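PDB 1YR2: prolyl oligopeptidase from Novosphingobium capsulatum, which probably hydrolyses peptide bonds on the carboxyl side of proline, and less often of alanine, in oligopeptides, acting as a serine endopeptidase. Local coordinates for residues F111-R116 with G411-P416; G373-A378 with A390-G395; S402-G407 with A442-W447; F425-Q430 with F459-V464; T429-V434 with L452-A457. All blocks are in the same frame, centred on the assembly; numbering follows the deposited sequence.

Contact 1: F111-R116 with G411-P416; sequences FGLPQR and GLSGRP
With its OG set between the backbone N and the carbonyl carbon (chi1 70°), Ser413 points its hydroxyl at Pro114 O, while a bend at chi2 (-67°) turns Gln115 NE2 toward Ser413 CB. The two segments run in nearly the same direction and belong to the innermost strands of the first and the seventh blade of the beta-propeller. No backbone ladder joins them, as expected of the prolyl oligopeptidase family, whose propeller ring is not closed by a strand shared between its end blades.

The one direct hydrogen bond is that from Ser413 OG to Pro114 O, 2.8 Å long and lying in the carbonyl plane with a C=O...O angle of 148°. It satisfies a hydroxyl that is buried in the seam. Beside this bond Leu113 brings CB to 3.7 Å from Ser413 OG and lays CD1 against the backbone of Gly411, 3.8 Å from its C atom; the absence of a side chain at Gly411 lets the methyl lie this close. Gln115 NE2, for its part, reaches Ser413 CB at 3.7 Å and donates to a water at 2.8 Å, which in turn makes a weak bond to Leu412 O. Gln115 OE1 is taken by Arg117.

At the end of the seam the guanidinium of Arg415, whose NH2 forms a salt bridge with Asp418, lies flat under a carbonyl. Arg116 O stands 3.1 Å above the guanidinium plane of Arg415, over its centre, where NE of that group cannot point its hydrogen at it.

Contact 2: G373-A378 with A390-G395; sequences GNRLFA and AFDLDG
Leu376 and Phe391 form an antiparallel hydrogen-bonded pair, Leu376 N to Phe391 O at 2.7 Å and Phe391 N to Leu376 O at 2.9 Å, between short strands whose directions differ by 151°. The hairpin supplies the two central strands of the sixth propeller blade.

On the face that carries Leu376 and Phe391, the CB atoms of this pair pack together, and Ala378 CB meets the edge of the Phe391 ring, 4.0 Å from CE1. Val369 and Ile371 of the blade's innermost strand also cover Leu376. On the face that carries Phe377 and Ala390, the end of the Phe377 ring reaches the neighbouring strand, with CE1 3.7 Å from Ala390 CB. Arg375 NE and Asp392 OD1, oppositely charged, remain beyond salt-bridge distance, with the carboxylate oxygen at the guanidinium edge.

Past the paired strands, the type I turn from Asp392 to Gly395 folds Leu393 back. With CG beside its backbone N (chi1 -66°), Leu393 lays CD2 against Leu376 CG at 4.2 Å and its own CG against Asn374 O at 3.5 Å. A serine here would lack both methyls and is likely to open a gap beside Leu376 and lose the contact with Asn374 O. A water completes the turn's link to the other strand: it donates to Asn374 O at 2.6 Å and accepts from Leu393 N at 3.0 Å.

Contact 3: S402-G407 with A442-W447; sequences SLPGIG and AKTTPW
The flat group at the centre of the contact is the peptide carbonyl of Ser402, and Thr444 OG1 meets it from beside its plane: OG1 donates to Ser402 O at 2.6 Å while standing 24° out of the carbonyl plane. The Thr444 methyl comes at the same oxygen, CG2 to Ser402 O being 3.4 Å, so both branches of the threonine close round it. The Pro404 ring crosses the Thr444 side chain at about a right angle and offers only the rim atom CD to OG1; elsewhere this ring rests on Leu435 and Phe425.

The hydroxyl of Thr444 lies between its backbone N and carbonyl carbon (chi1 58°), which turns OG1 toward the loop. The reciprocal bond is weak: Thr444 N donates to Ser402 OG at 3.5 Å. The same OG touches Lys443 CA at 3.3 Å.

Segment 402-407 is the link that carries the chain from the outermost strand of the sixth propeller blade to the innermost strand of the seventh, and 442-447 holds the outermost strand of that seventh blade. The contact thus fastens the outer edge of one blade to the crossing between the two. At the start of the outer strand, Ala442 and Lys443 both face Asp438 in a G1 beta bulge, with Ala442 in a left-handed backbone conformation. The bulge presents Ala442 O to Ser402 N, which donates at 3.1 Å and approaches that carbonyl at a C=O...N angle of 165°. Thr444 also packs on Leu423 and Leu435 of the same blade.

Contact 4: F425-Q430 with F459-V464; sequences FSSFTQ and FRVEQV
Thr429 lies across Phe459 at a slant, its methyl CG2 coming to 3.6 Å from Phe459 CB and also touching the root of the ring, CG, at 3.9 Å. The same threonine slides past Val461 in the opposite direction, OG1 being 4.1 Å from Val461 CG2. Phe428 stands at about a right angle to Val461 and meets it with its ring edge, CD2 to CG1 at 4.1 Å. Val461, its CG1 anti to the backbone N (chi1 175°), uses both methyls: CG1 reaches the Phe428 edge, and CG2 touches both Thr429 OG1 and the hydroxyl of Ser427. That hydroxyl, 3.8 Å from Val461 CG2, is bonded to Ile406 O.

Segment 425-430 ends strand 421-427 of the seventh propeller blade in a type I turn from Ser427 to Gln430. The second segment lies on strand 459-467, an edge strand of the mixed sheet of the alpha/beta-hydrolase domain, so the contact spans the interface between propeller and catalytic domain. Met511 of helix 508-514 packs on Thr429 and Phe459 alike.

No hydrogen bond crosses directly. A water bridges instead, 3.1 Å from Thr429 OG1 and donating to Phe459 O at 2.8 Å. With a glycine in place of Thr429, the methyl and hydroxyl would both be gone, which would probably open a gap beside Phe459 and Val461 and rob the water of a partner.

With methyl and ring contacts and one water-borne link, this patch would probably resist sliding little, although Gln463 of the same strand hydrogen-bonds Asp383 O and Lys385 NZ of the propeller nearby.

Contact 5: T429-V434 with L452-A457; sequences TQPATV and LTFDPA
Gln430 NE2 donates to Pro431 O at 2.8 Å, in the carbonyl plane and on a lone pair, and this bond fixes the amide with its OE1 turned to Pro456, 3.4 Å from CB. The bend at chi2 (63°) brings the chain round for both. Pro456 is shared: its CB also lies 3.4 Å from Thr429 O. Phe454 brings its ring edge to the same carbonyl, CE2 to Thr429 O being 3.3 Å, with the oxygen in the ring plane. This buried oxygen has no hydrogen-bond partner in the model; C-H groups of Phe454 and Pro456 lie against it.

Further along, Pro431 CD meets Leu452 CD1 and Phe454 CZ, each at 3.9 Å. The water beside Thr429 OG1 donates to Pro456 O at 3.0 Å. Asp455 OD1 accepts from Ala457 N in an Asx turn, which shapes the chain at the start of the short 3-10 segment.

The loop 452-457 leads from the last propeller strand to strand 459-467 of the catalytic domain. It lies between the rim of the seventh blade and helix 95-105, whose Arg101 and Leu105 pack on Phe454.

How the contacts relate
From the N terminus, contact 1 closes the longest loop, bringing the first blade back to the seventh after the chain has run through nearly the whole propeller. Contact 2 lies wholly within that loop, as the hairpin of blade six, and meets contact 1 where Gly373 N probably bonds to Arg415 O. Contact 3 starts inside the same loop but ends beyond it, so it crosses contact 1; Trp447 packs on Pro114. Contacts 4 and 5 both cross contact 3 and set out from one turn, sharing Thr429, Gln430 and a water. The shorter loop of contact 5 falls within that of contact 4; contact 4 ties blade seven to the catalytic domain, contact 5 to the loop leading into it.

Contact 1: F111-R116 with G411-P416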
# COMPACT_ATOMS: atom_id res chain seq x y z
N PHE A 111 -0.70 16.70 4.72
CA PHE A 111 -1.77 17.45 4.07
C PHE A 111 -2.57 16.48 3.19
O PHE A 111 -1.99 15.59 2.56
CB PHE A 111 -1.22 18.60 3.21
CG PHE A 111 -0.65 19.73 3.99
CD1 PHE A 111 0.64 19.65 4.48
CD2 PHE A 111 -1.39 20.87 4.25
CE1 PHE A 111 1.19 20.73 5.18
CE2 PHE A 111 -0.84 21.93 4.93
CZ PHE A 111 0.43 21.85 5.41
N GLY A 112 -3.88 16.65 3.16
CA GLY A 112 -4.71 15.98 2.18
C GLY A 112 -4.78 16.73 0.88
O GLY A 112 -4.42 17.90 0.79
N LEU A 113 -5.28 16.08 -0.18
CA LEU A 113 -5.49 16.74 -1.43
C LEU A 113 -6.56 17.81 -1.21
O LEU A 113 -7.64 17.51 -0.68
CB LEU A 113 -5.93 15.77 -2.53
CG LEU A 113 -4.89 14.78 -3.10
CD1 LEU A 113 -5.61 13.54 -3.66
CD2 LEU A 113 -3.97 15.44 -4.18
N PRO A 114 -6.29 19.02 -1.68
CA PRO A 114 -7.23 20.11 -1.53
C PRO A 114 -8.38 20.15 -2.54
O PRO A 114 -8.21 19.73 -3.68
CB PRO A 114 -6.36 21.33 -1.66
CG PRO A 114 -5.23 20.93 -2.40
CD PRO A 114 -4.99 19.48 -2.19
N GLN A 115 -9.51 20.66 -2.10
CA GLN A 115 -10.70 20.86 -2.94
C GLN A 115 -10.97 22.36 -2.97
O GLN A 115 -11.14 22.98 -1.93
CB GLN A 115 -11.91 20.12 -2.37
CG GLN A 115 -11.77 18.62 -2.40
CD GLN A 115 -11.74 18.06 -3.82
OE1 GLN A 115 -12.30 18.64 -4.76
NE2 GLN A 115 -11.10 16.91 -3.97
N ARG A 116 -10.99 22.92 -4.16
CA ARG A 116 -11.34 24.36 -4.35
C ARG A 116 -12.81 24.47 -4.75
O ARG A 116 -13.25 23.81 -5.70
CB ARG A 116 -10.45 24.94 -5.43
CG ARG A 116 -8.98 24.99 -5.03
CD ARG A 116 -7.99 25.36 -6.17
NE ARG A 116 -6.79 25.93 -5.56
CZ ARG A 116 -6.52 27.23 -5.45
NH1 ARG A 116 -7.32 28.16 -5.96
NH2 ARG A 116 -5.39 27.60 -4.85
N GLY A 411 -4.08 9.91 -5.70
CA GLY A 411 -5.19 10.62 -6.27
C GLY A 411 -4.80 11.91 -6.99
O GLY A 411 -3.65 12.42 -6.92
N LEU A 412 -5.81 12.43 -7.63
CA LEU A 412 -5.78 13.71 -8.29
C LEU A 412 -6.95 14.51 -7.75
O LEU A 412 -8.01 13.94 -7.47
CB LEU A 412 -5.98 13.51 -9.77
CG LEU A 412 -5.84 14.76 -10.64
CD1 LEU A 412 -4.43 14.81 -11.15
CD2 LEU A 412 -6.82 14.77 -11.78
N SER A 413 -6.76 15.81 -7.56
CA SER A 413 -7.86 16.69 -7.29
C SER A 413 -7.76 17.86 -8.25
O SER A 413 -6.67 18.24 -8.73
CB SER A 413 -7.90 17.11 -5.82
OG SER A 413 -6.85 17.98 -5.41
N GLY A 414 -8.92 18.37 -8.58
CA GLY A 414 -9.05 19.45 -9.54
C GLY A 414 -10.40 19.30 -10.22
O GLY A 414 -11.15 18.37 -9.96
N ARG A 415 -10.74 20.29 -11.01
CA ARG A 415 -12.04 20.38 -11.64
C ARG A 415 -11.82 20.80 -13.11
O ARG A 415 -10.88 21.53 -13.44
CB ARG A 415 -12.85 21.48 -10.95
CG ARG A 415 -13.33 21.17 -9.57
CD ARG A 415 -14.10 22.35 -8.96
NE ARG A 415 -13.28 23.57 -8.88
CZ ARG A 415 -13.78 24.81 -8.71
NH1 ARG A 415 -15.09 24.99 -8.60
NH2 ARG A 415 -12.97 25.88 -8.63
N PRO A 416 -12.73 20.40 -13.98
CA PRO A 416 -12.73 20.91 -15.34
C PRO A 416 -12.85 22.43 -15.31
O PRO A 416 -13.59 22.97 -14.52
CB PRO A 416 -13.99 20.29 -15.95
CG PRO A 416 -14.31 19.17 -15.16
CD PRO A 416 -13.84 19.45 -13.75
O HOH W 1 -10.86 14.71 -5.72

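Contact 2: G373-A378 with A390-G395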
# COMPACT_ATOMS: atom_id res chain seq x y z
N GLY A 373 -8.64 20.93 -15.53
CA GLY A 373 -8.31 21.88 -16.58
C GLY A 373 -9.13 21.42 -17.78
O GLY A 373 -10.35 21.26 -17.66
N ASN A 374 -8.48 21.10 -18.89
CA ASN A 374 -9.21 20.58 -20.06
C ASN A 374 -8.73 19.21 -20.45
O ASN A 374 -8.86 18.83 -21.59
CB ASN A 374 -9.08 21.50 -21.28
CG ASN A 374 -9.71 22.85 -21.05
OD1 ASN A 374 -10.78 22.96 -20.40
ND2 ASN A 374 -9.04 23.90 -21.51
N ARG A 375 -8.26 18.44 -19.46
CA ARG A 375 -7.54 17.21 -19.72
C ARG A 375 -7.90 16.05 -18.82
O ARG A 375 -8.36 16.20 -17.65
CB ARG A 375 -6.05 17.48 -19.60
CG ARG A 375 -5.47 18.22 -20.76
CD ARG A 375 -4.03 18.59 -20.54
NE ARG A 375 -3.37 19.03 -21.77
CZ ARG A 375 -2.07 19.30 -21.84
NH1 ARG A 375 -1.27 19.23 -20.76
NH2 ARG A 375 -1.53 19.61 -22.99
N LEU A 376 -7.68 14.86 -19.36
CA LEU A 376 -7.70 13.62 -18.60
C LEU A 376 -6.31 13.33 -18.09
O LEU A 376 -5.35 13.47 -18.83
CB LEU A 376 -8.11 12.44 -19.47
CG LEU A 376 -9.54 12.38 -19.98
CD1 LEU A 376 -9.62 11.54 -21.24
CD2 LEU A 376 -10.42 11.77 -18.85
N PHE A 377 -6.21 12.92 -16.84
CA PHE A 377 -4.95 12.45 -16.25
C PHE A 377 -5.12 11.00 -15.81
O PHE A 377 -5.90 10.70 -14.87
CB PHE A 377 -4.52 13.38 -15.10
CG PHE A 377 -4.17 14.74 -15.57
CD1 PHE A 377 -2.91 15.00 -16.12
CD2 PHE A 377 -5.16 15.70 -15.66
CE1 PHE A 377 -2.60 16.25 -16.62
CE2 PHE A 377 -4.89 16.94 -16.16
CZ PHE A 377 -3.60 17.24 -16.67
N ALA A 378 -4.35 10.12 -16.41
CA ALA A 378 -4.53 8.66 -16.29
C ALA A 378 -3.31 8.08 -15.59
O ALA A 378 -2.21 8.22 -16.09
CB ALA A 378 -4.69 8.04 -17.66
N ALA A 390 -1.28 12.34 -19.74
CA ALA A 390 -2.28 13.37 -19.99
C ALA A 390 -2.88 13.20 -21.35
O ALA A 390 -2.20 12.81 -22.32
CB ALA A 390 -1.65 14.77 -19.90
N PHE A 391 -4.17 13.50 -21.45
CA PHE A 391 -4.89 13.43 -22.74
C PHE A 391 -5.88 14.58 -22.81
O PHE A 391 -6.41 15.00 -21.78
CB PHE A 391 -5.69 12.13 -22.88
CG PHE A 391 -4.89 10.89 -22.77
CD1 PHE A 391 -4.64 10.33 -21.51
CD2 PHE A 391 -4.32 10.29 -23.89
CE1 PHE A 391 -3.91 9.19 -21.37
CE2 PHE A 391 -3.54 9.12 -23.74
CZ PHE A 391 -3.36 8.58 -22.42
N ASP A 392 -6.14 15.11 -24.01
CA ASP A 392 -7.34 15.92 -24.23
C ASP A 392 -8.57 15.07 -23.93
O ASP A 392 -8.52 13.87 -23.97
CB ASP A 392 -7.41 16.42 -25.70
CG ASP A 392 -6.27 17.37 -26.07
OD1 ASP A 392 -5.67 18.03 -25.19
OD2 ASP A 392 -5.90 17.53 -27.23
N LEU A 393 -9.70 15.71 -23.71
CA LEU A 393 -10.93 15.03 -23.37
C LEU A 393 -11.38 14.09 -24.46
O LEU A 393 -12.07 13.10 -24.18
CB LEU A 393 -12.03 16.06 -23.03
CG LEU A 393 -11.81 16.92 -21.75
CD1 LEU A 393 -12.97 17.89 -21.45
CD2 LEU A 393 -11.55 16.06 -20.60
N ASP A 394 -10.95 14.32 -25.69
CA ASP A 394 -11.32 13.44 -26.81
C ASP A 394 -10.31 12.30 -27.01
O ASP A 394 -10.43 11.49 -27.95
CB ASP A 394 -11.52 14.29 -28.07
CG ASP A 394 -10.21 14.77 -28.68
OD1 ASP A 394 -9.15 14.77 -28.00
OD2 ASP A 394 -10.14 15.19 -29.86
N GLY A 395 -9.29 12.23 -26.16
CA GLY A 395 -8.31 11.16 -26.21
C GLY A 395 -6.96 11.52 -26.80
O GLY A 395 -6.04 10.70 -26.83
O HOH W 2 -9.62 18.72 -24.10

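Contact 3: S402-G407 with A442-W447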
# COMPACT_ATOMS: atom_id res chain seq x y z
N SER A 402 5.29 15.25 -15.58
CA SER A 402 6.60 15.27 -14.94
C SER A 402 6.42 15.06 -13.42
O SER A 402 5.67 15.79 -12.79
CB SER A 402 7.33 16.60 -15.24
OG SER A 402 6.58 17.70 -14.67
N LEU A 403 7.06 14.04 -12.85
CA LEU A 403 7.05 13.76 -11.42
C LEU A 403 8.44 14.02 -10.82
O LEU A 403 9.41 14.02 -11.57
CB LEU A 403 6.65 12.29 -11.22
CG LEU A 403 5.28 11.82 -11.69
CD1 LEU A 403 5.17 10.33 -11.50
CD2 LEU A 403 4.20 12.54 -10.96
N PRO A 404 8.56 14.23 -9.50
CA PRO A 404 9.86 14.54 -8.88
C PRO A 404 10.90 13.44 -9.06
O PRO A 404 12.09 13.73 -9.06
CB PRO A 404 9.52 14.72 -7.38
CG PRO A 404 8.13 14.81 -7.25
CD PRO A 404 7.50 14.22 -8.49
N GLY A 405 10.46 12.20 -9.23
CA GLY A 405 11.33 11.07 -9.44
C GLY A 405 10.47 9.81 -9.57
O GLY A 405 9.23 9.90 -9.72
N ILE A 406 11.10 8.65 -9.51
CA ILE A 406 10.37 7.36 -9.51
C ILE A 406 9.51 7.25 -8.26
O ILE A 406 9.98 7.48 -7.18
CB ILE A 406 11.36 6.18 -9.63
CG1 ILE A 406 11.92 6.12 -11.05
CG2 ILE A 406 10.70 4.85 -9.30
CD1 ILE A 406 13.17 5.19 -11.17
N GLY A 407 8.24 6.88 -8.43
CA GLY A 407 7.36 6.73 -7.29
C GLY A 407 5.96 6.28 -7.64
O GLY A 407 5.72 5.66 -8.66
N ALA A 442 1.13 19.91 -17.75
CA ALA A 442 1.34 18.58 -17.20
C ALA A 442 2.62 18.56 -16.36
O ALA A 442 3.36 17.59 -16.37
CB ALA A 442 1.35 17.54 -18.33
N LYS A 443 2.85 19.63 -15.61
CA LYS A 443 4.02 19.74 -14.74
C LYS A 443 3.63 19.86 -13.27
O LYS A 443 2.71 20.60 -12.90
CB LYS A 443 4.84 20.96 -15.13
CG LYS A 443 5.57 20.90 -16.49
CD LYS A 443 6.36 22.20 -16.70
CE LYS A 443 7.52 22.06 -17.72
NZ LYS A 443 7.06 21.35 -18.96
N THR A 444 4.33 19.12 -12.44
CA THR A 444 4.16 19.21 -11.01
C THR A 444 5.22 20.10 -10.42
O THR A 444 6.33 20.20 -10.93
CB THR A 444 4.18 17.84 -10.35
OG1 THR A 444 5.41 17.15 -10.64
CG2 THR A 444 3.05 16.96 -10.91
N THR A 445 4.85 20.73 -9.32
CA THR A 445 5.70 21.57 -8.52
C THR A 445 5.28 21.37 -7.08
O THR A 445 4.19 20.85 -6.80
CB THR A 445 5.51 23.09 -8.85
OG1 THR A 445 4.13 23.41 -8.88
CG2 THR A 445 5.96 23.43 -10.20
N PRO A 446 6.10 21.79 -6.15
CA PRO A 446 5.71 21.71 -4.73
C PRO A 446 4.49 22.54 -4.37
O PRO A 446 4.29 23.62 -4.89
CB PRO A 446 6.97 22.21 -3.99
CG PRO A 446 8.06 21.98 -4.98
CD PRO A 446 7.48 22.27 -6.34
N TRP A 447 3.67 22.02 -3.45
CA TRP A 447 2.57 22.77 -2.89
C TRP A 447 2.96 23.16 -1.45
O TRP A 447 3.98 23.80 -1.25
CB TRP A 447 1.27 21.94 -3.00
CG TRP A 447 0.05 22.71 -2.62
CD1 TRP A 447 -0.36 23.92 -3.16
CD2 TRP A 447 -0.93 22.38 -1.61
NE1 TRP A 447 -1.50 24.35 -2.53
CE2 TRP A 447 -1.87 23.44 -1.57
CE3 TRP A 447 -1.11 21.30 -0.74
CZ2 TRP A 447 -2.97 23.43 -0.71
CZ3 TRP A 447 -2.19 21.28 0.13
CH2 TRP A 447 -3.11 22.37 0.15

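Contact 4: F425-Q430 with F459-V464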
# COMPACT_ATOMS: atom_id res chain seq x y z
N PHE A 425 1.73 12.02 -4.31
CA PHE A 425 2.94 11.30 -4.76
C PHE A 425 3.67 10.75 -3.54
O PHE A 425 3.87 11.46 -2.51
CB PHE A 425 3.84 12.23 -5.54
CG PHE A 425 5.12 11.62 -5.97
CD1 PHE A 425 5.17 10.81 -7.07
CD2 PHE A 425 6.28 11.84 -5.25
CE1 PHE A 425 6.37 10.27 -7.49
CE2 PHE A 425 7.50 11.26 -5.64
CZ PHE A 425 7.55 10.49 -6.76
N SER A 426 4.17 9.52 -3.65
CA SER A 426 5.02 8.98 -2.59
C SER A 426 6.10 8.09 -3.19
O SER A 426 6.01 7.64 -4.36
CB SER A 426 4.17 8.23 -1.58
OG SER A 426 3.90 6.93 -2.08
N SER A 427 7.16 7.84 -2.43
CA SER A 427 8.18 6.93 -2.88
C SER A 427 9.04 6.51 -1.70
O SER A 427 8.77 6.90 -0.60
CB SER A 427 9.06 7.55 -3.98
OG SER A 427 9.75 6.53 -4.69
N PHE A 428 10.08 5.71 -1.94
CA PHE A 428 10.89 5.19 -0.84
C PHE A 428 11.54 6.30 -0.03
O PHE A 428 11.81 6.11 1.16
CB PHE A 428 11.94 4.21 -1.35
CG PHE A 428 11.36 3.06 -2.09
CD1 PHE A 428 10.68 2.08 -1.41
CD2 PHE A 428 11.43 3.00 -3.49
CE1 PHE A 428 10.11 1.01 -2.08
CE2 PHE A 428 10.89 1.89 -4.18
CZ PHE A 428 10.21 0.91 -3.46
N THR A 429 11.75 7.48 -0.62
CA THR A 429 12.32 8.60 0.13
C THR A 429 11.42 9.80 0.14
O THR A 429 11.87 10.93 0.43
CB THR A 429 13.66 9.02 -0.46
OG1 THR A 429 13.48 9.25 -1.87
CG2 THR A 429 14.64 7.83 -0.34
N GLN A 430 10.15 9.57 -0.10
CA GLN A 430 9.15 10.65 -0.11
C GLN A 430 7.87 10.18 0.55
O GLN A 430 7.04 9.50 -0.07
CB GLN A 430 8.92 11.11 -1.54
CG GLN A 430 7.86 12.19 -1.72
CD GLN A 430 8.23 13.44 -1.01
OE1 GLN A 430 9.04 14.22 -1.52
NE2 GLN A 430 7.67 13.64 0.18
N PHE A 459 18.31 12.16 -1.87
CA PHE A 459 18.31 10.72 -2.11
C PHE A 459 17.86 10.50 -3.55
O PHE A 459 17.17 11.35 -4.13
CB PHE A 459 17.32 10.02 -1.18
CG PHE A 459 17.58 10.27 0.25
CD1 PHE A 459 17.12 11.43 0.84
CD2 PHE A 459 18.32 9.37 1.00
CE1 PHE A 459 17.46 11.70 2.16
CE2 PHE A 459 18.60 9.64 2.32
CZ PHE A 459 18.16 10.81 2.87
N ARG A 460 18.20 9.34 -4.09
CA ARG A 460 17.84 8.97 -5.44
C ARG A 460 17.22 7.58 -5.47
O ARG A 460 17.82 6.64 -4.92
CB ARG A 460 19.12 8.94 -6.26
CG ARG A 460 18.92 9.10 -7.74
CD ARG A 460 20.26 9.26 -8.51
NE ARG A 460 20.84 10.60 -8.36
CZ ARG A 460 22.02 10.89 -7.80
NH1 ARG A 460 22.82 9.94 -7.31
NH2 ARG A 460 22.41 12.16 -7.73
N VAL A 461 16.05 7.43 -6.10
CA VAL A 461 15.47 6.11 -6.39
C VAL A 461 15.84 5.81 -7.84
O VAL A 461 15.50 6.60 -8.73
CB VAL A 461 13.94 6.12 -6.26
CG1 VAL A 461 13.31 4.81 -6.67
CG2 VAL A 461 13.53 6.47 -4.84
N GLU A 462 16.48 4.68 -8.09
CA GLU A 462 16.82 4.27 -9.45
C GLU A 462 16.10 2.97 -9.74
O GLU A 462 15.68 2.30 -8.83
CB GLU A 462 18.33 4.03 -9.54
CG GLU A 462 19.13 5.32 -9.50
CD GLU A 462 20.63 5.09 -9.63
OE1 GLU A 462 21.13 4.84 -10.74
OE2 GLU A 462 21.31 5.18 -8.60
N GLN A 463 15.88 2.62 -11.02
CA GLN A 463 15.32 1.34 -11.37
C GLN A 463 16.16 0.70 -12.46
O GLN A 463 16.65 1.39 -13.33
CB GLN A 463 13.85 1.47 -11.86
CG GLN A 463 13.17 0.14 -12.28
CD GLN A 463 11.72 0.32 -12.70
OE1 GLN A 463 11.42 1.18 -13.55
NE2 GLN A 463 10.82 -0.45 -12.08
N VAL A 464 16.41 -0.60 -12.31
CA VAL A 464 17.15 -1.36 -13.29
C VAL A 464 16.32 -2.57 -13.66
O VAL A 464 15.34 -2.89 -13.01
CB VAL A 464 18.55 -1.80 -12.77
CG1 VAL A 464 19.37 -0.53 -12.43
CG2 VAL A 464 18.46 -2.73 -11.56
O HOH W 3 14.33 11.22 -4.17

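Contact 5: T429-V434 with L452-A457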
# COMPACT_ATOMS: atom_id res chain seq x y z
N THR A 429 11.75 7.48 -0.62
CA THR A 429 12.32 8.60 0.13
C THR A 429 11.42 9.80 0.14
O THR A 429 11.87 10.93 0.43
CB THR A 429 13.66 9.02 -0.46
OG1 THR A 429 13.48 9.25 -1.87
CG2 THR A 429 14.64 7.83 -0.34
N GLN A 430 10.15 9.57 -0.10
CA GLN A 430 9.15 10.65 -0.11
C GLN A 430 7.87 10.18 0.55
O GLN A 430 7.04 9.50 -0.07
CB GLN A 430 8.92 11.11 -1.54
CG GLN A 430 7.86 12.19 -1.72
CD GLN A 430 8.23 13.44 -1.01
OE1 GLN A 430 9.04 14.22 -1.52
NE2 GLN A 430 7.67 13.64 0.18
N PRO A 431 7.66 10.53 1.81
CA PRO A 431 6.34 10.31 2.40
C PRO A 431 5.27 11.01 1.57
O PRO A 431 5.54 12.06 0.99
CB PRO A 431 6.47 10.92 3.80
CG PRO A 431 7.95 11.01 4.05
CD PRO A 431 8.58 11.22 2.73
N ALA A 432 4.06 10.45 1.54
CA ALA A 432 3.00 10.90 0.66
C ALA A 432 2.89 12.40 0.80
O ALA A 432 2.80 12.92 1.91
CB ALA A 432 1.72 10.29 1.01
N THR A 433 2.88 13.06 -0.33
CA THR A 433 2.83 14.49 -0.38
C THR A 433 1.94 14.99 -1.48
O THR A 433 1.79 14.34 -2.54
CB THR A 433 4.29 15.04 -0.54
OG1 THR A 433 4.27 16.48 -0.43
CG2 THR A 433 4.87 14.78 -1.95
N VAL A 434 1.33 16.13 -1.27
CA VAL A 434 0.57 16.77 -2.32
C VAL A 434 1.47 17.66 -3.19
O VAL A 434 2.15 18.55 -2.68
CB VAL A 434 -0.59 17.62 -1.69
CG1 VAL A 434 -1.31 18.42 -2.78
CG2 VAL A 434 -1.56 16.71 -0.89
N LEU A 452 10.09 17.68 7.44
CA LEU A 452 10.59 16.33 7.69
C LEU A 452 11.99 16.47 8.29
O LEU A 452 12.59 17.53 8.25
CB LEU A 452 10.71 15.54 6.39
CG LEU A 452 9.40 15.32 5.61
CD1 LEU A 452 9.66 14.52 4.40
CD2 LEU A 452 8.42 14.61 6.51
N THR A 453 12.52 15.38 8.82
CA THR A 453 13.89 15.41 9.34
C THR A 453 14.97 15.17 8.27
O THR A 453 16.16 15.10 8.60
CB THR A 453 14.07 14.39 10.45
OG1 THR A 453 13.76 13.09 9.94
CG2 THR A 453 13.09 14.66 11.62
N PHE A 454 14.56 15.00 7.03
CA PHE A 454 15.48 14.84 5.92
C PHE A 454 14.92 15.58 4.73
O PHE A 454 13.75 15.96 4.72
CB PHE A 454 15.69 13.34 5.61
CG PHE A 454 14.42 12.62 5.19
CD1 PHE A 454 13.55 12.07 6.12
CD2 PHE A 454 14.10 12.52 3.87
CE1 PHE A 454 12.38 11.44 5.71
CE2 PHE A 454 12.93 11.88 3.46
CZ PHE A 454 12.08 11.35 4.36
N ASP A 455 15.74 15.73 3.69
CA ASP A 455 15.30 16.31 2.43
C ASP A 455 15.19 15.23 1.37
O ASP A 455 16.21 14.68 1.00
CB ASP A 455 16.35 17.33 1.97
CG ASP A 455 15.96 18.09 0.71
OD1 ASP A 455 14.95 17.74 0.03
OD2 ASP A 455 16.61 19.08 0.34
N PRO A 456 13.99 14.94 0.88
CA PRO A 456 13.83 13.95 -0.20
C PRO A 456 14.77 14.10 -1.41
O PRO A 456 15.20 13.07 -1.93
CB PRO A 456 12.36 14.08 -0.60
CG PRO A 456 11.71 14.51 0.67
CD PRO A 456 12.70 15.50 1.31
N ALA A 457 15.12 15.32 -1.81
CA ALA A 457 16.11 15.55 -2.88
C ALA A 457 17.57 15.13 -2.55
O ALA A 457 18.43 15.14 -3.43
CB ALA A 457 16.09 17.02 -3.26
O HOH W 3 14.33 11.22 -4.17